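Local coordinates for siroheme decarboxylase (Hydrogenobacter thermophilus, PDB 4CH7), which decarboxylates siroheme, probably in two steps, to 12,18-didecarboxysiroheme with release of two carbon dioxide molecules on the way to heme d1, at residues G63-D74 / D100-P111; N83-V91 / E323-L331. All coordinates share one frame; numbering follows the deposited sequence.

Contact 1 of 2, residues G63-D74 / D100-P111; sequences GYDSALIAFKVD and DFNLWFTLAVPP
Leu103 O takes a nearly straight bond from Phe71 N (2.6 Å, 167°) and a CA-H contact from Ala70, near one end of an antiparallel pair that runs from Asp65–Val109 to Phe71–Leu103. These are the first and third strands of a ferredoxin-like AsnC-type half of the barrel, neighbours although helix 75-87 and strand 91-97 lie between them in sequence. On the face turned to helix 75-87, Phe105 swings its CG between its backbone N and carbonyl carbon (chi1 60°). Its ring thereby lies under Ile69 CB, 3.8 Å from the ring centroid, while its edge points into the Phe71 face in a T-shaped pair (planes at 88°). On the opposite face of the sheet the small side chain of Ala70 fits closely: its CB sits over the six-membered ring of Trp104, 3.4 Å from the centroid, and Leu68 CG meets the indole edge. At the Asp65–Val109 end Pro110 CA rests over the face of the Tyr64 ring; Tyr64 OH is hydrogen-bonded to Phe320 N. Back at the Phe71–Leu103 end, Asn102 and Leu103 both face Phe71, a classic beta bulge; beyond it Asn102 OD1 uses an in-plane lone pair to take the N-H of Val73 at 2.9 Å.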
loop_
_atom_site.group_PDB
_atom_site.type_symbol
_atom_site.label_atom_id
_atom_site.label_comp_id
_atom_site.label_asym_id
_atom_site.label_seq_id
_atom_site.Cartn_x
_atom_site.Cartn_y
_atom_site.Cartn_z
ATOM N N GLY A 63 -10.969 -4.247 -7.181
ATOM C CA GLY A 63 -10.807 -4.726 -8.540
ATOM C C GLY A 63 -9.457 -4.341 -9.102
ATOM O O GLY A 63 -9.182 -4.550 -10.285
ATOM N N TYR A 64 -8.614 -3.768 -8.250
ATOM C CA TYR A 64 -7.265 -3.407 -8.656
ATOM C C TYR A 64 -6.346 -4.618 -8.628
ATOM O O TYR A 64 -6.265 -5.327 -7.621
ATOM C CB TYR A 64 -6.703 -2.301 -7.763
ATOM C CG TYR A 64 -6.983 -0.900 -8.261
ATOM C CD1 TYR A 64 -8.249 -0.343 -8.156
ATOM C CD2 TYR A 64 -5.976 -0.130 -8.825
ATOM C CE1 TYR A 64 -8.508 0.935 -8.607
ATOM C CE2 TYR A 64 -6.225 1.152 -9.278
ATOM C CZ TYR A 64 -7.494 1.678 -9.166
ATOM O OH TYR A 64 -7.755 2.952 -9.613
ATOM N N ASP A 65 -5.666 -4.862 -9.743
ATOM C CA ASP A 65 -4.584 -5.831 -9.755
ATOM C C ASP A 65 -3.300 -5.081 -9.436
ATOM O O ASP A 65 -2.942 -4.125 -10.131
ATOM C CB ASP A 65 -4.470 -6.524 -11.111
ATOM C CG ASP A 65 -3.633 -7.792 -11.047
ATOM O OD1 ASP A 65 -3.036 -8.066 -9.983
ATOM O OD2 ASP A 65 -3.569 -8.514 -12.063
ATOM N N SER A 66 -2.624 -5.498 -8.373
ATOM C CA SER A 66 -1.371 -4.867 -7.981
ATOM C C SER A 66 -0.251 -5.893 -7.873
ATOM O O SER A 66 -0.475 -7.032 -7.457
ATOM C CB SER A 66 -1.531 -4.102 -6.665
ATOM O OG SER A 66 -1.971 -4.951 -5.622
ATOM N N ALA A 67 0.952 -5.488 -8.264
ATOM C CA ALA A 67 2.100 -6.383 -8.232
ATOM C C ALA A 67 3.384 -5.622 -7.954
ATOM O O ALA A 67 3.444 -4.400 -8.113
ATOM C CB ALA A 67 2.220 -7.144 -9.541
ATOM N N LEU A 68 4.412 -6.355 -7.543
ATOM C CA LEU A 68 5.736 -5.777 -7.382
ATOM C C LEU A 68 6.506 -5.989 -8.677
ATOM O O LEU A 68 6.726 -7.126 -9.097
ATOM C CB LEU A 68 6.470 -6.425 -6.210
ATOM C CG LEU A 68 7.799 -5.804 -5.780
ATOM C CD1 LEU A 68 7.615 -4.328 -5.476
ATOM C CD2 LEU A 68 8.354 -6.532 -4.569
ATOM N N ILE A 69 6.900 -4.893 -9.315
ATOM C CA ILE A 69 7.591 -4.971 -10.596
ATOM C C ILE A 69 9.078 -4.668 -10.429
ATOM O O ILE A 69 9.452 -3.774 -9.671
ATOM C CB ILE A 69 6.967 -4.007 -11.623
ATOM C CG1 ILE A 69 5.446 -4.179 -11.663
ATOM C CG2 ILE A 69 7.565 -4.227 -13.005
ATOM C CD1 ILE A 69 4.993 -5.594 -11.996
ATOM N N ALA A 70 9.921 -5.421 -11.133
ATOM C CA ALA A 70 11.363 -5.206 -11.095
ATOM C C ALA A 70 11.902 -5.053 -12.511
ATOM O O ALA A 70 11.641 -5.897 -13.362
ATOM C CB ALA A 70 12.050 -6.361 -10.396
ATOM N N PHE A 71 12.644 -3.978 -12.762
ATOM C CA PHE A 71 13.248 -3.750 -14.072
ATOM C C PHE A 71 14.760 -3.952 -14.025
ATOM O O PHE A 71 15.415 -3.555 -13.059
ATOM C CB PHE A 71 12.955 -2.330 -14.564
ATOM C CG PHE A 71 11.600 -2.165 -15.197
ATOM C CD1 PHE A 71 10.665 -3.194 -15.167
ATOM C CD2 PHE A 71 11.267 -0.979 -15.836
ATOM C CE1 PHE A 71 9.415 -3.038 -15.758
ATOM C CE2 PHE A 71 10.023 -0.814 -16.429
ATOM C CZ PHE A 71 9.095 -1.844 -16.389
ATOM N N LYS A 72 15.312 -4.576 -15.063
ATOM C CA LYS A 72 16.762 -4.602 -15.222
ATOM C C LYS A 72 17.188 -3.451 -16.124
ATOM O O LYS A 72 17.080 -3.528 -17.348
ATOM C CB LYS A 72 17.258 -5.938 -15.778
ATOM C CG LYS A 72 18.751 -5.954 -16.085
ATOM C CD LYS A 72 19.415 -7.233 -15.606
ATOM C CE LYS A 72 18.787 -8.459 -16.238
ATOM N NZ LYS A 72 19.497 -9.707 -15.846
ATOM N N VAL A 73 17.655 -2.377 -15.499
ATOM C CA VAL A 73 18.095 -1.188 -16.214
ATOM C C VAL A 73 19.564 -0.971 -15.884
ATOM O O VAL A 73 19.988 -1.264 -14.772
ATOM C CB VAL A 73 17.309 0.044 -15.742
ATOM C CG1 VAL A 73 17.573 1.227 -16.655
ATOM C CG2 VAL A 73 15.823 -0.262 -15.683
ATOM N N ASP A 74 20.358 -0.469 -16.822
ATOM C CA ASP A 74 21.729 -0.140 -16.450
ATOM C C ASP A 74 21.895 1.342 -16.127
ATOM O O ASP A 74 21.175 2.188 -16.660
ATOM C CB ASP A 74 22.754 -0.630 -17.474
ATOM C CG ASP A 74 24.001 -1.190 -16.809
ATOM O OD1 ASP A 74 24.433 -0.613 -15.789
ATOM O OD2 ASP A 74 24.538 -2.212 -17.289
ATOM N N ASP A 100 20.623 -7.448 -9.582
ATOM C CA ASP A 100 20.686 -7.439 -11.044
ATOM C C ASP A 100 19.467 -6.720 -11.615
ATOM O O ASP A 100 19.566 -5.976 -12.594
ATOM C CB ASP A 100 20.798 -8.860 -11.596
ATOM C CG ASP A 100 22.213 -9.402 -11.533
ATOM O OD1 ASP A 100 22.920 -9.119 -10.541
ATOM O OD2 ASP A 100 22.621 -10.108 -12.480
ATOM N N PHE A 101 18.316 -6.945 -10.989
ATOM C CA PHE A 101 17.167 -6.076 -11.189
ATOM C C PHE A 101 17.315 -4.909 -10.220
ATOM O O PHE A 101 17.127 -5.064 -9.013
ATOM C CB PHE A 101 15.858 -6.831 -10.949
ATOM C CG PHE A 101 15.612 -7.945 -11.929
ATOM C CD1 PHE A 101 14.989 -7.691 -13.144
ATOM C CD2 PHE A 101 16.002 -9.245 -11.636
ATOM C CE1 PHE A 101 14.759 -8.715 -14.052
ATOM C CE2 PHE A 101 15.776 -10.275 -12.537
ATOM C CZ PHE A 101 15.154 -10.008 -13.748
ATOM N N ASN A 102 17.669 -3.745 -10.755
ATOM C CA ASN A 102 18.049 -2.597 -9.936
ATOM C C ASN A 102 16.941 -1.562 -9.758
ATOM O O ASN A 102 17.125 -0.569 -9.051
ATOM C CB ASN A 102 19.288 -1.924 -10.528
ATOM C CG ASN A 102 19.141 -1.652 -12.010
ATOM O OD1 ASN A 102 18.472 -2.399 -12.723
ATOM N ND2 ASN A 102 19.769 -0.583 -12.485
ATOM N N LEU A 103 15.801 -1.780 -10.406
ATOM C CA LEU A 103 14.667 -0.875 -10.248
ATOM C C LEU A 103 13.409 -1.638 -9.846
ATOM O O LEU A 103 12.894 -2.451 -10.615
ATOM C CB LEU A 103 14.420 -0.066 -11.524
ATOM C CG LEU A 103 13.439 1.093 -11.346
ATOM C CD1 LEU A 103 14.065 2.178 -10.482
ATOM C CD2 LEU A 103 12.992 1.657 -12.677
ATOM N N TRP A 104 12.917 -1.362 -8.641
ATOM C CA TRP A 104 11.740 -2.036 -8.113
ATOM C C TRP A 104 10.635 -1.042 -7.801
ATOM O O TRP A 104 10.843 -0.087 -7.047
ATOM C CB TRP A 104 12.103 -2.804 -6.845
ATOM C CG TRP A 104 12.945 -4.008 -7.106
ATOM C CD1 TRP A 104 14.258 -4.031 -7.471
ATOM C CD2 TRP A 104 12.531 -5.378 -7.010
ATOM N NE1 TRP A 104 14.685 -5.332 -7.616
ATOM C CE2 TRP A 104 13.641 -6.176 -7.336
ATOM C CE3 TRP A 104 11.326 -6.003 -6.679
ATOM C CZ2 TRP A 104 13.580 -7.576 -7.343
ATOM C CZ3 TRP A 104 11.268 -7.388 -6.685
ATOM C CH2 TRP A 104 12.385 -8.158 -7.012
ATOM N N PHE A 105 9.460 -1.267 -8.378
ATOM C CA PHE A 105 8.312 -0.431 -8.067
ATOM C C PHE A 105 7.036 -1.238 -7.861
ATOM O O PHE A 105 6.904 -2.364 -8.348
ATOM C CB PHE A 105 8.114 0.672 -9.117
ATOM C CG PHE A 105 7.876 0.165 -10.508
ATOM C CD1 PHE A 105 8.944 -0.144 -11.339
ATOM C CD2 PHE A 105 6.585 0.031 -10.997
ATOM C CE1 PHE A 105 8.729 -0.602 -12.627
ATOM C CE2 PHE A 105 6.358 -0.423 -12.283
ATOM C CZ PHE A 105 7.432 -0.737 -13.102
ATOM N N THR A 106 6.110 -0.656 -7.110
ATOM C CA THR A 106 4.806 -1.262 -6.898
ATOM C C THR A 106 3.823 -0.665 -7.891
ATOM O O THR A 106 3.642 0.553 -7.941
ATOM C CB THR A 106 4.300 -1.032 -5.465
ATOM O OG1 THR A 106 5.183 -1.673 -4.536
ATOM C CG2 THR A 106 2.894 -1.594 -5.299
ATOM N N LEU A 107 3.205 -1.525 -8.696
ATOM C CA LEU A 107 2.238 -1.075 -9.688
ATOM C C LEU A 107 0.846 -1.562 -9.335
ATOM O O LEU A 107 0.656 -2.737 -9.026
ATOM C CB LEU A 107 2.619 -1.575 -11.083
ATOM C CG LEU A 107 1.615 -1.301 -12.206
ATOM C CD1 LEU A 107 1.400 0.191 -12.379
ATOM C CD2 LEU A 107 2.077 -1.927 -13.508
ATOM N N ALA A 108 -0.121 -0.651 -9.371
ATOM C CA ALA A 108 -1.524 -1.011 -9.190
ATOM C C ALA A 108 -2.314 -0.560 -10.411
ATOM O O ALA A 108 -2.237 0.603 -10.808
ATOM C CB ALA A 108 -2.082 -0.373 -7.934
ATOM N N VAL A 109 -3.074 -1.477 -11.003
ATOM C CA VAL A 109 -3.827 -1.175 -12.216
ATOM C C VAL A 109 -5.330 -1.296 -11.972
ATOM O O VAL A 109 -5.797 -2.318 -11.467
ATOM C CB VAL A 109 -3.407 -2.100 -13.381
ATOM C CG1 VAL A 109 -4.303 -1.886 -14.590
ATOM C CG2 VAL A 109 -1.950 -1.862 -13.751
ATOM N N PRO A 110 -6.092 -0.243 -12.321
ATOM C CA PRO A 110 -7.556 -0.279 -12.220
ATOM C C PRO A 110 -8.139 -1.345 -13.138
ATOM O O PRO A 110 -7.517 -1.670 -14.149
ATOM C CB PRO A 110 -7.974 1.119 -12.699
ATOM C CG PRO A 110 -6.818 1.613 -13.525
ATOM C CD PRO A 110 -5.604 1.042 -12.853
ATOM N N PRO A 111 -9.317 -1.889 -12.789
ATOM C CA PRO A 111 -9.946 -2.914 -13.630
ATOM C C PRO A 111 -10.498 -2.314 -14.921
ATOM O O PRO A 111 -10.718 -1.106 -14.975
ATOM C CB PRO A 111 -11.093 -3.419 -12.752
ATOM C CG PRO A 111 -11.448 -2.246 -11.887
ATOM C CD PRO A 111 -10.130 -1.575 -11.596
#

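Contact 2 of 2, residues N83-V91 / E323-L331; sequences NFVNACPGV and EFERWFKEL
Glu323 meets Pro89 with its aliphatic part and its backbone: CG lies alongside Pro89 CB at 3.9 Å, and the carbonyl O comes within 3.4 Å of Pro89 CG. One residue on, Phe324 sets the edge of its ring against Gly90 N, which lies near the ring plane, and its CE1 reaches Cys88 SG at 3.6 Å in an oblique sulfur-aromatic contact. Glycine suits position 90, since a beta carbon there would press closely on Phe324 CE1. Residues Cys88 to Val91 form a type I beta turn that joins helix 75-87 to strand 91-97, on the return leg of the first beta-alpha-beta crossover of the ferredoxin-like fold, and the C-terminal helix 323-335 packs on this turn more than on the helix itself: the short axes stay 12.2 Å apart, and no hydrogen bond crosses.

Trp327 then fills the middle. Its CG is anti to the backbone N (chi1 172°), which carries the indole out toward the turn and presents one broad face. Over the six-membered ring stand Cys88 CB and SG, with SG 3.8 Å from the centroid and 17° off the normal; Pro89 CD lies over the five-membered ring, 3.9 Å from its centroid. The same sulfur accepts a weak bond from Gly90 N, so turn and indole share it. Without the indole, an alanine here would probably leave a gap beneath Cys88 and Pro89 and the sulfur without its partner over the ring face. Met123 of helix 116-126 also touches both Trp327 and Cys88. One turn further along, Leu331 points CD1 at the edge of the Phe84 ring, 3.7 Å from Phe84 CZ.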
loop_
_atom_site.group_PDB
_atom_site.type_symbol
_atom_site.label_atom_id
_atom_site.label_comp_id
_atom_site.label_asym_id
_atom_site.label_seq_id
_atom_site.Cartn_x
_atom_site.Cartn_y
_atom_site.Cartn_z
ATOM N N ASN A 83 12.195 8.007 -13.790
ATOM C CA ASN A 83 11.269 9.122 -13.949
ATOM C C ASN A 83 10.071 8.752 -14.824
ATOM O O ASN A 83 8.974 9.276 -14.640
ATOM C CB ASN A 83 11.989 10.345 -14.520
ATOM C CG ASN A 83 13.305 10.625 -13.820
ATOM O OD1 ASN A 83 13.336 10.933 -12.629
ATOM N ND2 ASN A 83 14.400 10.524 -14.560
ATOM N N PHE A 84 10.289 7.855 -15.780
ATOM C CA PHE A 84 9.198 7.335 -16.598
ATOM C C PHE A 84 8.217 6.561 -15.722
ATOM O O PHE A 84 7.002 6.721 -15.839
ATOM C CB PHE A 84 9.735 6.426 -17.707
ATOM C CG PHE A 84 8.657 5.711 -18.473
ATOM C CD1 PHE A 84 7.986 6.346 -19.509
ATOM C CD2 PHE A 84 8.309 4.405 -18.155
ATOM C CE1 PHE A 84 6.987 5.693 -20.217
ATOM C CE2 PHE A 84 7.313 3.743 -18.858
ATOM C CZ PHE A 84 6.651 4.389 -19.890
ATOM N N VAL A 85 8.763 5.721 -14.846
ATOM C CA VAL A 85 7.962 4.917 -13.927
ATOM C C VAL A 85 7.118 5.796 -13.002
ATOM O O VAL A 85 5.919 5.557 -12.828
ATOM C CB VAL A 85 8.853 3.988 -13.080
ATOM C CG1 VAL A 85 8.031 3.274 -12.023
ATOM C CG2 VAL A 85 9.565 2.983 -13.966
ATOM N N ASN A 86 7.753 6.812 -12.421
ATOM C CA ASN A 86 7.083 7.741 -11.515
ATOM C C ASN A 86 5.880 8.429 -12.156
ATOM O O ASN A 86 4.911 8.759 -11.476
ATOM C CB ASN A 86 8.072 8.794 -11.008
ATOM C CG ASN A 86 9.242 8.187 -10.256
ATOM O OD1 ASN A 86 9.101 7.168 -9.583
ATOM N ND2 ASN A 86 10.406 8.815 -10.365
ATOM N N ALA A 87 5.954 8.643 -13.467
ATOM C CA ALA A 87 4.868 9.272 -14.214
ATOM C C ALA A 87 3.571 8.467 -14.145
ATOM O O ALA A 87 2.478 9.035 -14.195
ATOM C CB ALA A 87 5.281 9.488 -15.663
ATOM N N CYS A 88 3.695 7.148 -14.031
ATOM C CA CYS A 88 2.523 6.288 -13.923
ATOM C C CYS A 88 1.781 6.521 -12.614
ATOM O O CYS A 88 2.356 6.377 -11.534
ATOM C CB CYS A 88 2.913 4.817 -14.047
ATOM S SG CYS A 88 1.511 3.685 -13.944
ATOM N N PRO A 89 0.493 6.886 -12.711
ATOM C CA PRO A 89 -0.372 7.151 -11.557
ATOM C C PRO A 89 -0.624 5.889 -10.742
ATOM O O PRO A 89 -1.060 5.983 -9.595
ATOM C CB PRO A 89 -1.681 7.625 -12.200
ATOM C CG PRO A 89 -1.293 8.084 -13.586
ATOM C CD PRO A 89 -0.197 7.145 -13.986
ATOM N N GLY A 90 -0.356 4.726 -11.331
ATOM C CA GLY A 90 -0.552 3.461 -10.643
ATOM C C GLY A 90 0.672 2.966 -9.891
ATOM O O GLY A 90 0.610 1.945 -9.201
ATOM N N VAL A 91 1.785 3.684 -10.028
ATOM C CA VAL A 91 3.006 3.347 -9.302
ATOM C C VAL A 91 3.052 4.082 -7.963
ATOM O O VAL A 91 3.089 5.312 -7.927
ATOM C CB VAL A 91 4.268 3.668 -10.123
ATOM C CG1 VAL A 91 5.518 3.442 -9.286
ATOM C CG2 VAL A 91 4.306 2.813 -11.378
ATOM N N GLU A 323 -6.771 9.785 -14.358
ATOM C CA GLU A 323 -5.404 10.086 -14.773
ATOM C C GLU A 323 -4.553 8.872 -15.169
ATOM O O GLU A 323 -3.568 9.028 -15.887
ATOM C CB GLU A 323 -4.686 10.937 -13.718
ATOM C CG GLU A 323 -4.515 10.269 -12.368
ATOM C CD GLU A 323 -3.791 11.151 -11.368
ATOM O OE1 GLU A 323 -3.245 12.200 -11.780
ATOM O OE2 GLU A 323 -3.770 10.797 -10.171
ATOM N N PHE A 324 -4.917 7.673 -14.717
ATOM C CA PHE A 324 -4.186 6.480 -15.144
ATOM C C PHE A 324 -4.479 6.172 -16.603
ATOM O O PHE A 324 -3.565 5.991 -17.406
ATOM C CB PHE A 324 -4.527 5.252 -14.295
ATOM C CG PHE A 324 -3.799 4.003 -14.730
ATOM C CD1 PHE A 324 -2.539 3.711 -14.223
ATOM C CD2 PHE A 324 -4.361 3.133 -15.661
ATOM C CE1 PHE A 324 -1.856 2.572 -14.627
ATOM C CE2 PHE A 324 -3.683 1.994 -16.072
ATOM C CZ PHE A 324 -2.429 1.714 -15.552
ATOM N N GLU A 325 -5.766 6.086 -16.926
ATOM C CA GLU A 325 -6.212 5.791 -18.280
ATOM C C GLU A 325 -5.620 6.791 -19.265
ATOM O O GLU A 325 -5.073 6.406 -20.298
ATOM C CB GLU A 325 -7.741 5.816 -18.348
ATOM C CG GLU A 325 -8.314 5.594 -19.740
ATOM C CD GLU A 325 -9.828 5.664 -19.766
ATOM O OE1 GLU A 325 -10.472 4.985 -18.940
ATOM O OE2 GLU A 325 -10.373 6.404 -20.610
ATOM N N ARG A 326 -5.715 8.072 -18.924
ATOM C CA ARG A 326 -5.147 9.135 -19.744
ATOM C C ARG A 326 -3.637 8.966 -19.893
ATOM O O ARG A 326 -3.088 9.159 -20.978
ATOM C CB ARG A 326 -5.480 10.504 -19.146
ATOM C CG ARG A 326 -4.834 11.670 -19.868
ATOM C CD ARG A 326 -5.373 13.003 -19.373
ATOM N NE ARG A 326 -5.429 13.073 -17.916
ATOM C CZ ARG A 326 -4.375 13.282 -17.132
ATOM N NH1 ARG A 326 -3.169 13.434 -17.660
ATOM N NH2 ARG A 326 -4.524 13.336 -15.818
ATOM N N TRP A 327 -2.974 8.594 -18.802
ATOM C CA TRP A 327 -1.556 8.268 -18.855
ATOM C C TRP A 327 -1.324 7.054 -19.743
ATOM O O TRP A 327 -0.336 6.991 -20.476
ATOM C CB TRP A 327 -1.004 7.985 -17.456
ATOM C CG TRP A 327 0.401 7.460 -17.486
ATOM C CD1 TRP A 327 1.551 8.195 -17.499
ATOM C CD2 TRP A 327 0.804 6.084 -17.521
ATOM N NE1 TRP A 327 2.644 7.360 -17.537
ATOM C CE2 TRP A 327 2.212 6.060 -17.551
ATOM C CE3 TRP A 327 0.111 4.871 -17.527
ATOM C CZ2 TRP A 327 2.938 4.869 -17.587
ATOM C CZ3 TRP A 327 0.834 3.691 -17.563
ATOM C CH2 TRP A 327 2.230 3.700 -17.595
ATOM N N PHE A 328 -2.237 6.091 -19.666
ATOM C CA PHE A 328 -2.103 4.845 -20.411
ATOM C C PHE A 328 -2.224 5.048 -21.921
ATOM O O PHE A 328 -1.433 4.496 -22.686
ATOM C CB PHE A 328 -3.124 3.814 -19.928
ATOM C CG PHE A 328 -2.908 2.441 -20.494
ATOM C CD1 PHE A 328 -1.681 1.805 -20.348
ATOM C CD2 PHE A 328 -3.927 1.783 -21.165
ATOM C CE1 PHE A 328 -1.472 0.540 -20.868
ATOM C CE2 PHE A 328 -3.726 0.516 -21.686
ATOM C CZ PHE A 328 -2.495 -0.105 -21.538
ATOM N N LYS A 329 -3.219 5.831 -22.337
ATOM C CA LYS A 329 -3.417 6.157 -23.748
ATOM C C LYS A 329 -2.151 6.768 -24.333
ATOM O O LYS A 329 -1.737 6.428 -25.441
ATOM C CB LYS A 329 -4.564 7.155 -23.917
ATOM C CG LYS A 329 -5.874 6.768 -23.250
ATOM C CD LYS A 329 -6.552 5.602 -23.941
ATOM C CE LYS A 329 -7.974 5.419 -23.427
ATOM N NZ LYS A 329 -8.817 6.620 -23.688
ATOM N N GLU A 330 -1.543 7.674 -23.572
ATOM C CA GLU A 330 -0.318 8.346 -23.989
ATOM C C GLU A 330 0.826 7.365 -24.215
ATOM O O GLU A 330 1.608 7.525 -25.151
ATOM C CB GLU A 330 0.087 9.403 -22.961
ATOM C CG GLU A 330 -0.378 10.801 -23.316
ATOM C CD GLU A 330 0.210 11.282 -24.625
ATOM O OE1 GLU A 330 1.446 11.441 -24.697
ATOM O OE2 GLU A 330 -0.561 11.496 -25.584
ATOM N N LEU A 331 0.919 6.353 -23.355
ATOM C CA LEU A 331 1.907 5.292 -23.529
ATOM C C LEU A 331 1.640 4.527 -24.821
ATOM O O LEU A 331 2.562 4.226 -25.580
ATOM C CB LEU A 331 1.896 4.334 -22.336
ATOM C CG LEU A 331 2.845 3.140 -22.442
ATOM C CD1 LEU A 331 4.271 3.619 -22.611
ATOM C CD2 LEU A 331 2.725 2.229 -21.230
#

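The two contacts, with centres about 13 Å apart, lie in adjacent layers: contact 1 within the sheet, contact 2 among the helices against it. Strand 103-109 meets the turn of contact 2 where Ala108 N lies 2.7 Å from Gly90 O, a probable hydrogen bond, and Phe105 CG packs on Val85 CG1 at 3.5 Å. Just past the strand, Pro110 CG touches Phe324 CD2 at 3.6 Å, so helix 323-335 meets segment 100-111 as well as 83-91. Thr106, on the face opposite Phe105, has its side chain about 4 Å from that of His93, the inferred active-site residue; Gly90 is about 10 Å from the His93 side chain. Contact 2 thus lies on the Phe105 side, across the sheet from Thr106.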